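Local atomic coordinates of flagellar basal body protein (Helicobacter pylori, PDB entry 5NPY), a protein that probably forms part of the flagellar hook, the extracellular segment that joins the basal-body rod to the filament. Residues P187-L199 against F439-S451. Residues are numbered along the deposited sequence; the frame is centred on the assembly and turned at random.
Sequences PVLSTKVGISVNL and FKGNKLTYSLDKS
V193 and Y446 sit abreast where strands 192-198 and 442-447 run side by side as the central, parallel pair of a four-stranded mixed sheet, edged by strands 435-439 and 465-471. Four backbone hydrogen bonds join the pair, stepping from T445 N–T191 O through V193 N–T445 O and S447 N–V193 O to I195 N–S447 O. V193 spends both its N and its O on strand 442-447, as expected for parallel strands.

The face carrying V193 and Y446 lies against strands 346-364 and 370-381, in the manner of a beta-sandwich. I195 illustrates how such a side chain fills the interface. Its CB sets out away from the neighbouring strand, but CG1, held between the backbone N and the carbonyl carbon (chi1 62°), swings back to lie 3.9 Å from S447 O. CD1 then extends to L448 CD2 at 3.8 Å and to the Y446 hydroxyl, OH, at 3.4 Å, an oxygen hydrogen-bonded to S375. V193 splits its two methyls: CG1 rests 3.9 Å from Y446 CD2, while CG2 meets L444 CD2.

At the hairpin end, where a type I' turn from F439 to N442 links strands 435-439 and 442-447, L189 CD1 packs 3.6 Å from F439 CE1. The edge of that ring, at CD1, faces the S190 carbonyl oxygen, 3.8 Å away and in the ring plane.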
loop_
_atom_site.group_PDB
_atom_site.type_symbol
_atom_site.label_atom_id
_atom_site.label_comp_id
_atom_site.label_asym_id
_atom_site.label_seq_id
_atom_site.Cartn_x
_atom_site.Cartn_y
_atom_site.Cartn_z
ATOM N N PRO A 187 -11.026 11.280 12.011
ATOM C CA PRO A 187 -10.746 10.246 11.015
ATOM C C PRO A 187 -10.763 10.838 9.613
ATOM O O PRO A 187 -11.235 11.959 9.380
ATOM C CB PRO A 187 -11.877 9.232 11.229
ATOM C CG PRO A 187 -12.978 10.017 11.866
ATOM C CD PRO A 187 -12.288 11.027 12.730
ATOM N N VAL A 188 -10.183 10.078 8.685
ATOM C CA VAL A 188 -10.065 10.472 7.286
ATOM C C VAL A 188 -10.620 9.357 6.406
ATOM O O VAL A 188 -10.324 8.175 6.619
ATOM C CB VAL A 188 -8.604 10.787 6.892
ATOM C CG1 VAL A 188 -8.532 11.311 5.447
ATOM C CG2 VAL A 188 -7.997 11.788 7.844
ATOM N N LEU A 189 -11.420 9.732 5.413
ATOM C CA LEU A 189 -11.922 8.754 4.460
ATOM C C LEU A 189 -10.799 8.297 3.530
ATOM O O LEU A 189 -10.039 9.117 3.000
ATOM C CB LEU A 189 -13.077 9.346 3.655
ATOM C CG LEU A 189 -13.561 8.547 2.447
ATOM C CD1 LEU A 189 -14.020 7.165 2.883
ATOM C CD2 LEU A 189 -14.686 9.290 1.718
ATOM N N SER A 190 -10.709 6.982 3.328
ATOM C CA SER A 190 -9.725 6.391 2.425
ATOM C C SER A 190 -10.210 6.623 0.997
ATOM O O SER A 190 -11.220 6.051 0.589
ATOM C CB SER A 190 -9.557 4.893 2.702
ATOM O OG SER A 190 -9.403 4.596 4.097
ATOM N N THR A 191 -9.512 7.469 0.240
ATOM C CA THR A 191 -9.812 7.649 -1.173
ATOM C C THR A 191 -8.694 7.188 -2.091
ATOM O O THR A 191 -8.814 7.343 -3.311
ATOM C CB THR A 191 -10.123 9.116 -1.476
ATOM O OG1 THR A 191 -8.944 9.903 -1.256
ATOM C CG2 THR A 191 -11.268 9.607 -0.581
ATOM N N LYS A 192 -7.628 6.604 -1.552
ATOM C CA LYS A 192 -6.441 6.332 -2.355
ATOM C C LYS A 192 -5.653 5.225 -1.679
ATOM O O LYS A 192 -5.154 5.419 -0.573
ATOM C CB LYS A 192 -5.597 7.609 -2.500
ATOM C CG LYS A 192 -4.431 7.506 -3.470
ATOM C CD LYS A 192 -3.650 8.825 -3.563
ATOM C CE LYS A 192 -2.614 8.973 -2.454
ATOM N NZ LYS A 192 -1.984 10.325 -2.494
ATOM N N VAL A 193 -5.518 4.078 -2.337
ATOM C CA VAL A 193 -4.793 2.942 -1.770
ATOM C C VAL A 193 -3.802 2.417 -2.805
ATOM O O VAL A 193 -4.191 2.094 -3.939
ATOM C CB VAL A 193 -5.754 1.832 -1.321
ATOM C CG1 VAL A 193 -4.984 0.617 -0.789
ATOM C CG2 VAL A 193 -6.747 2.382 -0.287
ATOM N N GLY A 194 -2.530 2.346 -2.420
ATOM C CA GLY A 194 -1.480 1.751 -3.236
ATOM C C GLY A 194 -0.730 0.661 -2.480
ATOM O O GLY A 194 -0.137 0.919 -1.426
ATOM N N ILE A 195 -0.761 -0.569 -2.972
ATOM C CA ILE A 195 -0.107 -1.672 -2.268
ATOM C C ILE A 195 1.105 -2.137 -3.064
ATOM O O ILE A 195 1.139 -2.087 -4.301
ATOM C CB ILE A 195 -1.039 -2.873 -1.980
ATOM C CG1 ILE A 195 -1.549 -3.493 -3.281
ATOM C CG2 ILE A 195 -2.159 -2.461 -1.022
ATOM C CD1 ILE A 195 -2.288 -4.811 -3.106
ATOM N N SER A 196 2.123 -2.555 -2.335
ATOM C CA SER A 196 3.243 -3.292 -2.894
ATOM C C SER A 196 3.092 -4.727 -2.415
ATOM O O SER A 196 3.012 -4.973 -1.209
ATOM C CB SER A 196 4.588 -2.690 -2.479
ATOM O OG SER A 196 4.613 -2.211 -1.137
ATOM N N VAL A 197 3.005 -5.654 -3.366
ATOM C CA VAL A 197 2.840 -7.079 -3.112
ATOM C C VAL A 197 3.788 -7.833 -4.032
ATOM O O VAL A 197 3.975 -7.467 -5.201
ATOM C CB VAL A 197 1.375 -7.533 -3.338
ATOM C CG1 VAL A 197 0.887 -7.213 -4.769
ATOM C CG2 VAL A 197 1.216 -8.979 -3.071
ATOM N N ASN A 198 4.393 -8.880 -3.513
ATOM C CA ASN A 198 5.143 -9.790 -4.350
ATOM C C ASN A 198 4.258 -10.994 -4.594
ATOM O O ASN A 198 3.602 -11.477 -3.667
ATOM C CB ASN A 198 6.464 -10.183 -3.695
ATOM C CG ASN A 198 7.272 -11.084 -4.579
ATOM O OD1 ASN A 198 7.918 -10.600 -5.512
ATOM N ND2 ASN A 198 7.293 -12.376 -4.275
ATOM N N LEU A 199 4.213 -11.460 -5.837
ATOM C CA LEU A 199 3.369 -12.594 -6.202
ATOM C C LEU A 199 4.272 -13.721 -6.678
ATOM O O LEU A 199 4.873 -13.626 -7.749
ATOM C CB LEU A 199 2.350 -12.211 -7.274
ATOM C CG LEU A 199 1.285 -11.129 -6.947
ATOM C CD1 LEU A 199 0.453 -10.813 -8.164
ATOM C CD2 LEU A 199 0.365 -11.514 -5.818
ATOM N N PHE A 439 -16.703 2.880 -2.801
ATOM C CA PHE A 439 -16.622 2.705 -1.353
ATOM C C PHE A 439 -17.781 3.460 -0.684
ATOM O O PHE A 439 -17.626 4.606 -0.243
ATOM C CB PHE A 439 -15.275 3.202 -0.843
ATOM C CG PHE A 439 -15.071 3.000 0.620
ATOM C CD1 PHE A 439 -14.129 3.754 1.311
ATOM C CD2 PHE A 439 -15.784 2.031 1.305
ATOM C CE1 PHE A 439 -13.928 3.546 2.660
ATOM C CE2 PHE A 439 -15.579 1.818 2.656
ATOM C CZ PHE A 439 -14.659 2.570 3.333
ATOM N N LYS A 440 -18.930 2.785 -0.580
ATOM C CA LYS A 440 -20.122 3.322 0.098
ATOM C C LYS A 440 -20.552 4.659 -0.496
ATOM O O LYS A 440 -20.860 5.603 0.227
ATOM C CB LYS A 440 -19.897 3.461 1.609
ATOM C CG LYS A 440 -20.160 2.184 2.384
ATOM C CD LYS A 440 -19.560 2.240 3.780
ATOM C CE LYS A 440 -20.211 3.308 4.617
ATOM N NZ LYS A 440 -19.790 3.230 6.048
ATOM N N GLY A 441 -20.545 4.752 -1.824
ATOM C CA GLY A 441 -20.859 5.997 -2.488
ATOM C C GLY A 441 -19.677 6.905 -2.757
ATOM O O GLY A 441 -19.855 7.964 -3.377
ATOM N N ASN A 442 -18.477 6.534 -2.329
ATOM C CA ASN A 442 -17.301 7.354 -2.577
ATOM C C ASN A 442 -16.363 6.619 -3.526
ATOM O O ASN A 442 -16.296 5.383 -3.528
ATOM C CB ASN A 442 -16.578 7.700 -1.267
ATOM C CG ASN A 442 -17.468 8.446 -0.290
ATOM O OD1 ASN A 442 -18.033 7.859 0.629
ATOM N ND2 ASN A 442 -17.604 9.743 -0.494
ATOM N N LYS A 443 -15.643 7.392 -4.339
ATOM C CA LYS A 443 -14.674 6.831 -5.272
ATOM C C LYS A 443 -13.337 6.636 -4.561
ATOM O O LYS A 443 -12.773 7.588 -4.003
ATOM C CB LYS A 443 -14.510 7.731 -6.494
ATOM C CG LYS A 443 -15.711 7.750 -7.458
ATOM C CD LYS A 443 -15.611 8.951 -8.387
ATOM C CE LYS A 443 -15.403 10.251 -7.587
ATOM N NZ LYS A 443 -14.616 11.290 -8.328
ATOM N N LEU A 444 -12.837 5.408 -4.585
ATOM C CA LEU A 444 -11.503 5.086 -4.096
ATOM C C LEU A 444 -10.639 4.600 -5.257
ATOM O O LEU A 444 -10.972 3.597 -5.896
ATOM C CB LEU A 444 -11.589 4.030 -2.998
ATOM C CG LEU A 444 -10.324 3.600 -2.245
ATOM C CD1 LEU A 444 -10.760 2.824 -1.035
ATOM C CD2 LEU A 444 -9.406 2.735 -3.107
ATOM N N THR A 445 -9.499 5.276 -5.483
ATOM C CA THR A 445 -8.518 4.877 -6.502
ATOM C C THR A 445 -7.591 3.814 -5.917
ATOM O O THR A 445 -6.866 4.091 -4.956
ATOM C CB THR A 445 -7.676 6.076 -6.964
ATOM O OG1 THR A 445 -8.520 7.176 -7.308
ATOM C CG2 THR A 445 -6.756 5.698 -8.174
ATOM N N TYR A 446 -7.587 2.613 -6.505
ATOM C CA TYR A 446 -6.819 1.477 -5.989
ATOM C C TYR A 446 -5.735 1.102 -6.996
ATOM O O TYR A 446 -6.042 0.845 -8.166
ATOM C CB TYR A 446 -7.741 0.286 -5.730
ATOM C CG TYR A 446 -7.129 -0.948 -5.069
ATOM C CD1 TYR A 446 -7.702 -2.184 -5.250
ATOM C CD2 TYR A 446 -6.052 -0.867 -4.199
ATOM C CE1 TYR A 446 -7.195 -3.308 -4.660
ATOM C CE2 TYR A 446 -5.547 -2.001 -3.592
ATOM C CZ TYR A 446 -6.128 -3.218 -3.827
ATOM O OH TYR A 446 -5.658 -4.372 -3.249
ATOM N N SER A 447 -4.476 1.086 -6.548
ATOM C CA SER A 447 -3.328 0.746 -7.395
ATOM C C SER A 447 -2.604 -0.472 -6.831
ATOM O O SER A 447 -2.199 -0.485 -5.655
ATOM C CB SER A 447 -2.328 1.910 -7.522
ATOM O OG SER A 447 -2.919 3.064 -8.119
ATOM N N LEU A 448 -2.449 -1.488 -7.669
ATOM C CA LEU A 448 -1.864 -2.754 -7.254
ATOM C C LEU A 448 -0.344 -2.792 -7.377
ATOM O O LEU A 448 0.253 -3.818 -7.055
ATOM C CB LEU A 448 -2.459 -3.885 -8.089
ATOM C CG LEU A 448 -3.960 -4.073 -7.844
ATOM C CD1 LEU A 448 -4.526 -5.035 -8.854
ATOM C CD2 LEU A 448 -4.265 -4.555 -6.397
ATOM N N ASP A 449 0.305 -1.722 -7.837
ATOM C CA ASP A 449 1.617 -1.904 -8.440
ATOM C C ASP A 449 2.757 -1.300 -7.650
ATOM O O ASP A 449 3.909 -1.585 -7.972
ATOM C CB ASP A 449 1.647 -1.338 -9.876
ATOM C CG ASP A 449 1.438 0.162 -9.925
ATOM O OD1 ASP A 449 2.072 0.808 -10.783
ATOM O OD2 ASP A 449 0.641 0.686 -9.108
ATOM N N LYS A 450 2.470 -0.469 -6.654
ATOM C CA LYS A 450 3.474 0.074 -5.749
ATOM C C LYS A 450 2.752 0.831 -4.644
ATOM O O LYS A 450 1.594 1.244 -4.798
ATOM C CB LYS A 450 4.455 1.012 -6.455
ATOM C CG LYS A 450 3.826 2.378 -6.852
ATOM C CD LYS A 450 4.843 3.232 -7.637
ATOM C CE LYS A 450 4.270 4.589 -8.028
ATOM N NZ LYS A 450 3.225 4.469 -9.086
ATOM N N SER A 451 3.476 1.028 -3.544
ATOM C CA SER A 451 3.125 1.871 -2.410
ATOM C C SER A 451 4.167 2.983 -2.317
ATOM O O SER A 451 4.979 3.173 -3.228
ATOM C CB SER A 451 3.086 1.042 -1.118
ATOM O OG SER A 451 4.375 0.495 -0.857
HETATM O O HOH W 1 -8.863 9.020 -5.633
#